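Local coordinates for caspase (Drosophila melanogaster, PDB 3SIR), which acts as an effector caspase, a cysteine protease that cleaves protein substrates in the apoptotic cascade of the fly, at residues I135-G140 with I174-V179; L209-L214 with R251-S256; K165-A170 with T246-R251; Q81-S86 with C123-G128. The protein carries 1 engineered substitution. One frame throughout, in Å; residues are numbered along the deposited sequence.

In the fold
All four contacts lie in one caspase domain, built round a mixed six-stranded sheet. Along the chain contact 4 closes before contact 1 opens, while the segments of contacts 1 and 3, and of 2 and 3, alternate. Contact 1 joins the neighbouring strands 131-138 and 172-179; strand 172-179 then pairs with 244-247, bringing in contact 3, whose centre is about 17 Å away. Contact 2 lies about 15 Å from contact 3 between centres and shares Arg251 with it. Both reach the second subunit, whereas contact 1 holds the probable catalytic cysteine. Contact 4, about 27 Å from contact 1 between centres and on the opposite side of the chain's centre, joins two loops.

Contact 1: residues I135-G140 with I174-V179; sequences IQACQG and IAYSTV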
loop_
_atom_site.group_PDB
_atom_site.type_symbol
_atom_site.label_atom_id
_atom_site.label_comp_id
_atom_site.label_asym_id
_atom_site.label_seq_id
_atom_site.Cartn_x
_atom_site.Cartn_y
_atom_site.Cartn_z
ATOM N N ILE A 135 1.042 9.413 -6.535
ATOM C CA ILE A 135 1.593 9.446 -7.885
ATOM C C ILE A 135 0.542 9.082 -8.928
ATOM O O ILE A 135 0.034 7.959 -8.942
ATOM C CB ILE A 135 2.770 8.471 -8.036
ATOM C CG1 ILE A 135 3.894 8.822 -7.055
ATOM C CG2 ILE A 135 3.249 8.449 -9.485
ATOM C CD1 ILE A 135 3.493 9.855 -6.020
ATOM N N GLN A 136 0.253 10.022 -9.823
ATOM C CA GLN A 136 -0.296 9.698 -11.134
ATOM C C GLN A 136 0.822 9.577 -12.165
ATOM O O GLN A 136 1.550 10.538 -12.420
ATOM C CB GLN A 136 -1.283 10.783 -11.570
ATOM C CG GLN A 136 -2.669 10.275 -11.936
ATOM C CD GLN A 136 -3.620 11.411 -12.259
ATOM O OE1 GLN A 136 -3.254 12.357 -12.953
ATOM N NE2 GLN A 136 -4.811 11.371 -11.674
ATOM N N ALA A 137 0.982 8.386 -12.732
ATOM C CA ALA A 137 2.087 8.125 -13.648
ATOM C C ALA A 137 1.567 7.584 -14.971
ATOM O O ALA A 137 0.359 7.507 -15.185
ATOM C CB ALA A 137 3.075 7.148 -13.027
ATOM N N CYS A 138 2.486 7.226 -15.862
ATOM C CA CYS A 138 2.125 6.775 -17.199
ATOM C C CYS A 138 2.179 5.257 -17.258
ATOM O O CYS A 138 2.972 4.632 -16.549
ATOM C CB CYS A 138 3.096 7.352 -18.232
ATOM S SG CYS A 138 2.594 8.923 -18.958
ATOM N N GLN A 139 1.396 4.675 -18.162
ATOM C CA GLN A 139 1.386 3.229 -18.339
ATOM C C GLN A 139 2.639 2.765 -19.073
ATOM O O GLN A 139 2.617 1.776 -19.808
ATOM C CB GLN A 139 0.121 2.773 -19.075
ATOM C CG GLN A 139 -0.791 1.880 -18.238
ATOM C CD GLN A 139 -2.171 1.704 -18.855
ATOM O OE1 GLN A 139 -2.303 1.517 -20.068
ATOM N NE2 GLN A 139 -3.206 1.768 -18.022
ATOM N N GLY A 140 3.731 3.497 -18.886
ATOM C CA GLY A 140 5.028 3.075 -19.394
ATOM C C GLY A 140 6.074 3.119 -18.303
ATOM O O GLY A 140 7.105 2.459 -18.392
ATOM N N ILE A 174 2.465 5.473 -0.387
ATOM C CA ILE A 174 2.440 5.874 -1.788
ATOM C C ILE A 174 1.228 5.278 -2.500
ATOM O O ILE A 174 1.235 4.103 -2.863
ATOM C CB ILE A 174 3.732 5.429 -2.509
ATOM C CG1 ILE A 174 4.933 6.228 -1.996
ATOM C CG2 ILE A 174 3.596 5.606 -4.018
ATOM C CD1 ILE A 174 5.751 5.504 -0.957
ATOM N N ALA A 175 0.168 6.068 -2.653
ATOM C CA ALA A 175 -0.913 5.731 -3.580
ATOM C C ALA A 175 -0.515 5.999 -5.031
ATOM O O ALA A 175 -0.058 7.091 -5.372
ATOM C CB ALA A 175 -2.174 6.499 -3.227
ATOM N N TYR A 176 -0.670 4.995 -5.884
ATOM C CA TYR A 176 -0.070 5.039 -7.210
ATOM C C TYR A 176 -0.996 4.478 -8.285
ATOM O O TYR A 176 -1.516 3.371 -8.155
ATOM C CB TYR A 176 1.261 4.288 -7.217
ATOM C CG TYR A 176 1.939 4.264 -8.566
ATOM C CD1 TYR A 176 3.101 4.992 -8.794
ATOM C CD2 TYR A 176 1.444 3.478 -9.600
ATOM C CE1 TYR A 176 3.736 4.955 -10.019
ATOM C CE2 TYR A 176 2.097 3.404 -10.816
ATOM C CZ TYR A 176 3.226 4.164 -11.027
ATOM O OH TYR A 176 3.818 4.172 -12.267
ATOM N N SER A 177 -1.208 5.258 -9.342
ATOM C CA SER A 177 -1.970 4.803 -10.497
ATOM C C SER A 177 -1.282 5.213 -11.796
ATOM O O SER A 177 -0.429 6.105 -11.809
ATOM C CB SER A 177 -3.397 5.359 -10.454
ATOM O OG SER A 177 -4.251 4.670 -11.355
ATOM N N THR A 178 -1.659 4.546 -12.884
ATOM C CA THR A 178 -1.077 4.806 -14.197
ATOM C C THR A 178 -2.080 5.541 -15.070
ATOM O O THR A 178 -3.209 5.088 -15.227
ATOM C CB THR A 178 -0.737 3.492 -14.908
ATOM O OG1 THR A 178 -1.698 2.495 -14.534
ATOM C CG2 THR A 178 0.661 3.029 -14.527
ATOM N N VAL A 179 -1.639 6.634 -15.682
ATOM C CA VAL A 179 -2.379 7.300 -16.751
ATOM C C VAL A 179 -1.937 6.791 -18.131
ATOM O O VAL A 179 -0.759 6.512 -18.349
ATOM C CB VAL A 179 -2.198 8.837 -16.644
ATOM C CG1 VAL A 179 -1.325 9.379 -17.771
ATOM C CG2 VAL A 179 -3.546 9.549 -16.581
#
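Ile135 and Ala137 pack obliquely against the Tyr176 ring, where two parallel strands of the caspase sheet run side by side. Ile135 CG2 lies 3.5 Å from Tyr176 CD1, and Ala137 CB lies 3.6 Å from Tyr176 CZ. With CG anti to the backbone N (chi1 179°), the ring reaches Ile135 and Ala137 of the neighbouring strand. Tyr164 meets this ring edge-to-face in a buried apolar patch. The backbones alternate as donors: Ile135 N to Ala175 O at 2.8 Å, Ser177 N to Ile135 O at 3.0 Å, Ala137 N to Ser177 O at 2.8 Å. The opposite sheet face carries Gln136, Ser177, Cys138 and Val179, with Phe194 and Met195 of helix 193-205 packed over its inner part. The far end is looser. Past the strand, exposed Gln139 lays its CG 3.7 Å from Thr178 CB, the two side chains crossing at about a right angle, while its N still donates to Val179 O at 2.8 Å. Cys138, the probable catalytic cysteine of the QACXG caspase motif, is the last residue of its strand, one bond before the pairing ends. Its position is thus set across this contact by main-chain pairing beside Val179, not by side-chain hydrogen bonds.

Contact 2: residues L209-L214 with R251-S256; sequences LDILTL and RILRFS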
loop_
_atom_site.group_PDB
_atom_site.type_symbol
_atom_site.label_atom_id
_atom_site.label_comp_id
_atom_site.label_asym_id
_atom_site.label_seq_id
_atom_site.Cartn_x
_atom_site.Cartn_y
_atom_site.Cartn_z
ATOM N N LEU A 209 -13.313 8.456 8.440
ATOM C CA LEU A 209 -12.755 7.148 8.106
ATOM C C LEU A 209 -11.228 7.176 8.080
ATOM O O LEU A 209 -10.627 8.165 7.664
ATOM C CB LEU A 209 -13.279 6.693 6.742
ATOM C CG LEU A 209 -14.394 5.649 6.745
ATOM C CD1 LEU A 209 -14.927 5.475 5.332
ATOM C CD2 LEU A 209 -13.863 4.336 7.288
ATOM N N ASP A 210 -10.609 6.048 8.416
ATOM C CA ASP A 210 -9.152 5.971 8.462
ATOM C C ASP A 210 -8.558 5.711 7.080
ATOM O O ASP A 210 -9.196 5.092 6.228
ATOM C CB ASP A 210 -8.695 4.908 9.469
ATOM C CG ASP A 210 -8.542 3.533 8.847
ATOM O OD1 ASP A 210 -7.388 3.085 8.669
ATOM O OD2 ASP A 210 -9.572 2.874 8.587
ATOM N N ILE A 211 -7.349 6.215 6.853
ATOM C CA ILE A 211 -6.847 6.439 5.502
ATOM C C ILE A 211 -6.947 5.198 4.613
ATOM O O ILE A 211 -7.312 5.293 3.439
ATOM C CB ILE A 211 -5.398 6.957 5.524
ATOM C CG1 ILE A 211 -4.948 7.379 4.122
ATOM C CG2 ILE A 211 -4.467 5.913 6.111
ATOM C CD1 ILE A 211 -5.628 8.636 3.613
ATOM N N LEU A 212 -6.707 4.029 5.200
ATOM C CA LEU A 212 -6.520 2.808 4.423
ATOM C C LEU A 212 -7.846 2.185 3.987
ATOM O O LEU A 212 -7.912 1.490 2.969
ATOM C CB LEU A 212 -5.690 1.788 5.206
ATOM C CG LEU A 212 -4.215 2.123 5.437
ATOM C CD1 LEU A 212 -3.597 1.141 6.424
ATOM C CD2 LEU A 212 -3.438 2.140 4.128
ATOM N N THR A 213 -8.898 2.444 4.760
ATOM C CA THR A 213 -10.255 2.087 4.359
ATOM C C THR A 213 -10.869 3.169 3.473
ATOM O O THR A 213 -11.768 2.901 2.673
ATOM C CB THR A 213 -11.173 1.857 5.577
ATOM O OG1 THR A 213 -11.342 3.091 6.278
ATOM C CG2 THR A 213 -10.578 0.828 6.533
ATOM N N LEU A 214 -10.327 4.378 3.546
ATOM C CA LEU A 214 -10.549 5.345 2.481
ATOM C C LEU A 214 -9.966 4.816 1.170
ATOM O O LEU A 214 -10.704 4.371 0.290
ATOM C CB LEU A 214 -9.923 6.689 2.843
ATOM C CG LEU A 214 -10.689 7.946 2.434
ATOM C CD1 LEU A 214 -12.179 7.701 2.551
ATOM C CD2 LEU A 214 -10.279 9.120 3.313
ATOM N N ARG A 251 0.746 3.301 12.116
ATOM C CA ARG A 251 -0.425 3.675 12.911
ATOM C C ARG A 251 -1.639 4.057 12.067
ATOM O O ARG A 251 -1.504 4.474 10.919
ATOM C CB ARG A 251 -0.085 4.825 13.866
ATOM C CG ARG A 251 1.381 4.898 14.279
ATOM C CD ARG A 251 1.533 5.436 15.694
ATOM N NE ARG A 251 2.686 6.323 15.822
ATOM C CZ ARG A 251 2.915 7.106 16.871
ATOM N NH1 ARG A 251 2.102 7.066 17.918
ATOM N NH2 ARG A 251 3.940 7.951 16.859
ATOM N N ILE A 252 -2.809 4.054 12.700
ATOM C CA ILE A 252 -4.057 4.459 12.060
ATOM C C ILE A 252 -4.122 5.966 11.853
ATOM O O ILE A 252 -4.261 6.726 12.818
ATOM C CB ILE A 252 -5.267 4.075 12.934
ATOM C CG1 ILE A 252 -5.268 2.573 13.215
ATOM C CG2 ILE A 252 -6.576 4.526 12.298
ATOM C CD1 ILE A 252 -5.977 2.212 14.498
ATOM N N LEU A 253 -4.210 6.376 10.592
ATOM C CA LEU A 253 -4.255 7.794 10.252
ATOM C C LEU A 253 -5.695 8.236 10.015
ATOM O O LEU A 253 -6.393 7.668 9.181
ATOM C CB LEU A 253 -3.391 8.067 9.016
ATOM C CG LEU A 253 -3.532 9.386 8.250
ATOM C CD1 LEU A 253 -3.912 10.518 9.178
ATOM C CD2 LEU A 253 -2.228 9.713 7.538
ATOM N N ARG A 254 -6.137 9.251 10.749
ATOM C CA ARG A 254 -7.464 9.820 10.539
ATOM C C ARG A 254 -7.466 11.334 10.735
ATOM O O ARG A 254 -7.143 11.833 11.815
ATOM C CB ARG A 254 -8.488 9.167 11.468
ATOM C CG ARG A 254 -9.929 9.320 11.004
ATOM C CD ARG A 254 -10.892 8.667 11.980
ATOM N NE ARG A 254 -10.785 7.209 11.972
ATOM C CZ ARG A 254 -9.760 6.528 12.476
ATOM N NH1 ARG A 254 -8.715 7.170 12.981
ATOM N NH2 ARG A 254 -9.767 5.201 12.449
ATOM N N PHE A 255 -7.800 12.054 9.669
ATOM C CA PHE A 255 -7.835 13.511 9.690
ATOM C C PHE A 255 -8.923 13.992 10.637
ATOM O O PHE A 255 -10.055 14.229 10.217
ATOM C CB PHE A 255 -8.098 14.055 8.285
ATOM C CG PHE A 255 -7.084 13.618 7.264
ATOM C CD1 PHE A 255 -5.832 14.211 7.213
ATOM C CD2 PHE A 255 -7.392 12.638 6.336
ATOM C CE1 PHE A 255 -4.895 13.807 6.284
ATOM C CE2 PHE A 255 -6.470 12.249 5.381
ATOM C CZ PHE A 255 -5.217 12.830 5.361
ATOM N N SER A 256 -8.592 14.047 11.925
ATOM C CA SER A 256 -9.541 14.462 12.956
ATOM C C SER A 256 -9.352 15.934 13.295
ATOM O O SER A 256 -8.824 16.702 12.489
ATOM C CB SER A 256 -9.407 13.598 14.217
ATOM O OG SER A 256 -8.157 12.929 14.286
#
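Asp210 and Ile211, at the start of helix 211-223 of the caspase fold, pack against the chain of Ile252 to Phe255 that follows strand 244-247; Asp210 holds the N-cap position. The main link is a backbone hydrogen bond from Ile211 N to Leu253 O, 2.9 Å long, with an N-H...O angle of 148°. Beside it Asp210 CA approaches the same oxygen in a CA-H...O contact, so one carbonyl receives the chain at two successive residues. The Ile211 side chain packs beside the bond: CG2 rests 3.8 Å from Leu253 CB, while CD1, carried by a CG1 anti to the backbone N (chi1 -172°), extends toward Phe255 CE2. Ile252 CG2 touches Asp210 CB at 3.6 Å.

Arg254 bends at chi3 and folds back over Asp210. Its guanidinium lays one face on Asp210 CB, and its CG lies 3.6 Å from Leu209 O. The carboxylate and guanidinium planes differ by 34°, and no N-H points at the Asp210 oxygens, so attraction between the charges is long-range at most. Further out, Leu214 N bonds to Asp210 O as the helix begins, and Leu253 packs on Met15 and Pro130. The dimer partner also packs here: Ile252 meets Phe217 and Leu212 meets Thr216, both of the second subunit. At the chain's last modelled residues, past the inverse gamma turn centred on Phe255, Ser256 OG donates to Arg254 O at 2.9 Å, from above the carbonyl plane.

Contact 3: residues K165-A170 with T246-R251; sequences KIPVHA and TTMLTR
At the dimer interface of the caspase, Met248 and Thr246 meet the loop of Ile166 to Ala170, which leads from strand 164-165 to strand 172-179. Ile166 CG2, anti to its own backbone N, brings a methyl to 3.6 Å from Thr246 OG1. Met248 is bent at chi2 (84°) and chi3, which turns the thioether back along the loop. Its CB and CG lie against His169 O, CG at 3.3 Å, and the terminal methyl lies among Ile166, Pro167 and Val168, although its exact place is doubtful. No hydrogen bond joins the two segments. Strand 244-247 is the last of this chain's six-stranded sheet, and Thr246 and Thr247 pair antiparallel with a strand of the second subunit, so the sheet runs on through the interface, as in other caspase dimers. Ile166 and Met248 also pack on Cys244 and Pro243 of that subunit. At the strand's last residue, Thr247 OG1 accepts Leu249 N at 2.7 Å, forming an ST turn as the strand ends. Thr250 then sends CG2 to 4.4 Å from Ala170 CB, while its OG1 is hydrogen-bonded to Asp171 OD1 and its backbone N to Tyr13 OH.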
loop_
_atom_site.group_PDB
_atom_site.type_symbol
_atom_site.label_atom_id
_atom_site.label_comp_id
_atom_site.label_asym_id
_atom_site.label_seq_id
_atom_site.Cartn_x
_atom_site.Cartn_y
_atom_site.Cartn_z
ATOM N N LYS A 165 10.719 3.113 -7.500
ATOM C CA LYS A 165 11.131 2.175 -6.465
ATOM C C LYS A 165 10.516 2.544 -5.119
ATOM O O LYS A 165 10.722 3.651 -4.618
ATOM C CB LYS A 165 12.655 2.145 -6.344
ATOM C CG LYS A 165 13.387 2.683 -7.561
ATOM C CD LYS A 165 13.819 1.551 -8.473
ATOM C CE LYS A 165 14.237 2.079 -9.831
ATOM N NZ LYS A 165 15.548 2.774 -9.748
ATOM N N ILE A 166 9.735 1.626 -4.557
ATOM C CA ILE A 166 9.204 1.796 -3.212
ATOM C C ILE A 166 10.340 1.913 -2.205
ATOM O O ILE A 166 11.087 0.956 -1.990
ATOM C CB ILE A 166 8.299 0.618 -2.805
ATOM C CG1 ILE A 166 7.172 0.428 -3.824
ATOM C CG2 ILE A 166 7.734 0.838 -1.408
ATOM C CD1 ILE A 166 6.990 -1.015 -4.269
ATOM N N PRO A 167 10.392 3.047 -1.493
ATOM C CA PRO A 167 11.526 3.320 -0.621
ATOM C C PRO A 167 11.775 2.185 0.372
ATOM O O PRO A 167 12.887 1.662 0.449
ATOM C CB PRO A 167 11.076 4.575 0.130
ATOM C CG PRO A 167 9.606 4.423 0.231
ATOM C CD PRO A 167 9.175 3.746 -1.043
ATOM N N VAL A 168 10.762 1.846 1.163
ATOM C CA VAL A 168 10.970 1.071 2.382
ATOM C C VAL A 168 11.478 1.962 3.514
ATOM O O VAL A 168 12.671 1.988 3.820
ATOM C CB VAL A 168 11.940 -0.106 2.149
ATOM C CG1 VAL A 168 12.773 -0.380 3.394
ATOM C CG2 VAL A 168 11.173 -1.357 1.733
ATOM N N HIS A 169 10.577 2.780 4.051
ATOM C CA HIS A 169 10.827 3.506 5.291
ATOM C C HIS A 169 9.552 3.535 6.124
ATOM O O HIS A 169 8.463 3.310 5.601
ATOM C CB HIS A 169 11.276 4.934 4.991
ATOM C CG HIS A 169 12.670 5.026 4.451
ATOM N ND1 HIS A 169 12.944 5.421 3.158
ATOM C CD2 HIS A 169 13.868 4.792 5.036
ATOM C CE1 HIS A 169 14.252 5.457 2.980
ATOM N NE2 HIS A 169 14.835 5.065 4.099
ATOM N N ALA A 170 9.695 3.761 7.424
ATOM C CA ALA A 170 8.539 3.833 8.309
ATOM C C ALA A 170 7.687 5.063 8.009
ATOM O O ALA A 170 8.213 6.158 7.823
ATOM C CB ALA A 170 8.987 3.838 9.767
ATOM N N THR A 246 0.725 1.425 -1.275
ATOM C CA THR A 246 1.810 0.762 -0.568
ATOM C C THR A 246 2.145 1.472 0.740
ATOM O O THR A 246 2.770 2.535 0.738
ATOM C CB THR A 246 3.078 0.675 -1.437
ATOM O OG1 THR A 246 4.221 1.019 -0.644
ATOM C CG2 THR A 246 2.985 1.640 -2.606
ATOM N N THR A 247 1.771 0.862 1.862
ATOM C CA THR A 247 1.935 1.527 3.152
ATOM C C THR A 247 3.127 1.012 3.951
ATOM O O THR A 247 3.403 -0.189 3.964
ATOM C CB THR A 247 0.695 1.386 4.029
ATOM O OG1 THR A 247 1.087 1.534 5.397
ATOM C CG2 THR A 247 0.075 0.016 3.833
ATOM N N MET A 248 3.763 1.909 4.698
ATOM C CA MET A 248 4.490 1.527 5.907
ATOM C C MET A 248 4.019 2.308 7.128
ATOM O O MET A 248 4.755 2.451 8.105
ATOM C CB MET A 248 5.997 1.712 5.729
ATOM C CG MET A 248 6.668 0.577 4.980
ATOM S SD MET A 248 6.548 0.799 3.195
ATOM C CE MET A 248 8.233 1.273 2.817
ATOM N N LEU A 249 2.799 2.832 7.057
ATOM C CA LEU A 249 2.202 3.488 8.209
ATOM C C LEU A 249 2.363 2.573 9.417
ATOM O O LEU A 249 2.164 1.369 9.313
ATOM C CB LEU A 249 0.726 3.790 7.954
ATOM C CG LEU A 249 0.400 4.701 6.768
ATOM C CD1 LEU A 249 -0.986 5.299 6.946
ATOM C CD2 LEU A 249 1.429 5.809 6.622
ATOM N N THR A 250 2.901 3.115 10.502
ATOM C CA THR A 250 2.978 2.373 11.750
ATOM C C THR A 250 1.713 2.520 12.600
ATOM O O THR A 250 1.584 1.851 13.628
ATOM C CB THR A 250 4.212 2.789 12.573
ATOM O OG1 THR A 250 4.238 4.216 12.697
ATOM C CG2 THR A 250 5.492 2.322 11.892
ATOM N N ARG A 251 0.746 3.301 12.116
ATOM C CA ARG A 251 -0.425 3.675 12.911
ATOM C C ARG A 251 -1.639 4.057 12.067
ATOM O O ARG A 251 -1.504 4.474 10.919
ATOM C CB ARG A 251 -0.085 4.825 13.866
ATOM C CG ARG A 251 1.381 4.898 14.279
ATOM C CD ARG A 251 1.533 5.436 15.694
ATOM N NE ARG A 251 2.686 6.323 15.822
ATOM C CZ ARG A 251 2.915 7.106 16.871
ATOM N NH1 ARG A 251 2.102 7.066 17.918
ATOM N NH2 ARG A 251 3.940 7.951 16.859
#

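Contact 4: residues Q81-S86 with C123-G128; sequences QNHSDS and CPSLAG
A pair of turn-rich loops meets at one end of the caspase sheet, with Ser125 and Leu126 fitted against His83 and Ser84. The 81-86 loop carries helix 68-79 into strand 86-95, and the 123-128 loop leads toward strand 131-138. Type I turn geometry runs from His83 to Ser86, closed by Ser86 N to His83 O at 2.8 Å; just before it, Asn82 has the form of an Asx turn toward Ser84 N, though the position of its OD1 is less certain.

Ser125 makes most of the contact with the first loop. Its OG sits between the backbone N and the carbonyl carbon (chi1 40°), a setting that turns it toward that loop, where it accepts a weak hydrogen bond from His83 N at 3.3 Å. Ser125 CB lies alongside, 3.6 Å from Ser84 N. Around the turn, Lys129 NZ is gripped by Ser125 O and His83 O, with a weaker bond to Ser86 O, so one ammonium group bridges the carbonyls of both loops. His83 NE2 is hydrogen-bonded to Ser78 O of helix 68-79, and Met22 of strand 19-28 also packs on the His83 side chain. Leu126 crosses that side chain at a slant, its CG 4.0 Å from His83 CB and its CD1 4.0 Å from His83 CD2.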
loop_
_atom_site.group_PDB
_atom_site.type_symbol
_atom_site.label_atom_id
_atom_site.label_comp_id
_atom_site.label_asym_id
_atom_site.label_seq_id
_atom_site.Cartn_x
_atom_site.Cartn_y
_atom_site.Cartn_z
ATOM N N GLN A 81 12.234 22.035 5.634
ATOM C CA GLN A 81 11.478 22.910 6.516
ATOM C C GLN A 81 11.281 22.273 7.882
ATOM O O GLN A 81 11.621 21.105 8.087
ATOM C CB GLN A 81 10.132 23.271 5.893
ATOM C CG GLN A 81 10.252 23.709 4.445
ATOM C CD GLN A 81 9.092 24.568 3.995
ATOM O OE1 GLN A 81 8.496 25.294 4.789
ATOM N NE2 GLN A 81 8.752 24.476 2.715
ATOM N N ASN A 82 10.839 23.089 8.835
ATOM C CA ASN A 82 10.489 22.619 10.168
ATOM C C ASN A 82 8.988 22.380 10.253
ATOM O O ASN A 82 8.200 23.327 10.320
ATOM C CB ASN A 82 10.933 23.635 11.227
ATOM C CG ASN A 82 10.120 23.549 12.511
ATOM O OD1 ASN A 82 9.342 22.615 12.710
ATOM N ND2 ASN A 82 10.269 24.551 13.371
ATOM N N HIS A 83 8.599 21.109 10.186
ATOM C CA HIS A 83 7.197 20.742 10.319
ATOM C C HIS A 83 6.856 20.271 11.731
ATOM O O HIS A 83 5.919 19.495 11.920
ATOM C CB HIS A 83 6.833 19.683 9.283
ATOM C CG HIS A 83 7.286 20.016 7.894
ATOM N ND1 HIS A 83 6.485 20.675 6.987
ATOM C CD2 HIS A 83 8.465 19.794 7.264
ATOM C CE1 HIS A 83 7.130 20.796 5.840
ATOM N NE2 HIS A 83 8.343 20.295 5.990
ATOM N N SER A 84 7.535 20.840 12.724
ATOM C CA SER A 84 7.242 20.584 14.136
ATOM C C SER A 84 5.765 20.728 14.500
ATOM O O SER A 84 5.311 20.143 15.485
ATOM C CB SER A 84 8.060 21.519 15.033
ATOM O OG SER A 84 9.422 21.142 15.065
ATOM N N ASP A 85 5.093 21.672 13.847
ATOM C CA ASP A 85 3.695 21.976 14.125
ATOM C C ASP A 85 2.768 21.285 13.129
ATOM O O ASP A 85 1.568 21.575 13.074
ATOM C CB ASP A 85 3.470 23.486 14.066
ATOM C CG ASP A 85 4.277 24.235 15.109
ATOM O OD1 ASP A 85 4.887 23.572 15.977
ATOM O OD2 ASP A 85 4.294 25.485 15.068
ATOM N N SER A 86 3.337 20.389 12.327
ATOM C CA SER A 86 2.578 19.672 11.310
ATOM C C SER A 86 2.064 18.327 11.827
ATOM O O SER A 86 2.796 17.584 12.487
ATOM C CB SER A 86 3.439 19.472 10.057
ATOM O OG SER A 86 3.555 20.679 9.318
ATOM N N CYS A 123 14.919 14.101 8.478
ATOM C CA CYS A 123 13.807 15.033 8.626
ATOM C C CYS A 123 13.090 14.819 9.952
ATOM O O CYS A 123 12.017 14.220 9.989
ATOM C CB CYS A 123 12.822 14.876 7.467
ATOM S SG CYS A 123 11.603 16.196 7.351
ATOM N N PRO A 124 13.683 15.314 11.045
ATOM C CA PRO A 124 13.295 14.879 12.383
ATOM C C PRO A 124 12.086 15.630 12.938
ATOM O O PRO A 124 11.605 15.307 14.027
ATOM C CB PRO A 124 14.542 15.165 13.224
ATOM C CG PRO A 124 15.268 16.232 12.485
ATOM C CD PRO A 124 14.995 15.983 11.031
ATOM N N SER A 125 11.594 16.611 12.185
ATOM C CA SER A 125 10.316 17.246 12.493
ATOM C C SER A 125 9.148 16.431 11.951
ATOM O O SER A 125 8.047 16.480 12.500
ATOM C CB SER A 125 10.269 18.675 11.952
ATOM O OG SER A 125 10.882 18.758 10.675
ATOM N N LEU A 126 9.388 15.700 10.864
ATOM C CA LEU A 126 8.577 14.533 10.513
ATOM C C LEU A 126 9.329 13.234 10.800
ATOM O O LEU A 126 9.891 12.605 9.896
ATOM C CB LEU A 126 8.149 14.573 9.045
ATOM C CG LEU A 126 7.427 15.811 8.509
ATOM C CD1 LEU A 126 7.666 15.915 7.013
ATOM C CD2 LEU A 126 5.936 15.748 8.812
ATOM N N ALA A 127 9.442 12.906 12.080
ATOM C CA ALA A 127 9.746 11.545 12.486
ATOM C C ALA A 127 8.547 10.998 13.245
ATOM O O ALA A 127 8.182 11.521 14.296
ATOM C CB ALA A 127 10.981 11.526 13.364
ATOM N N GLY A 128 7.888 10.001 12.666
ATOM C CA GLY A 128 6.708 9.410 13.282
ATOM C C GLY A 128 5.450 10.109 12.817
ATOM O O GLY A 128 4.390 9.977 13.435
#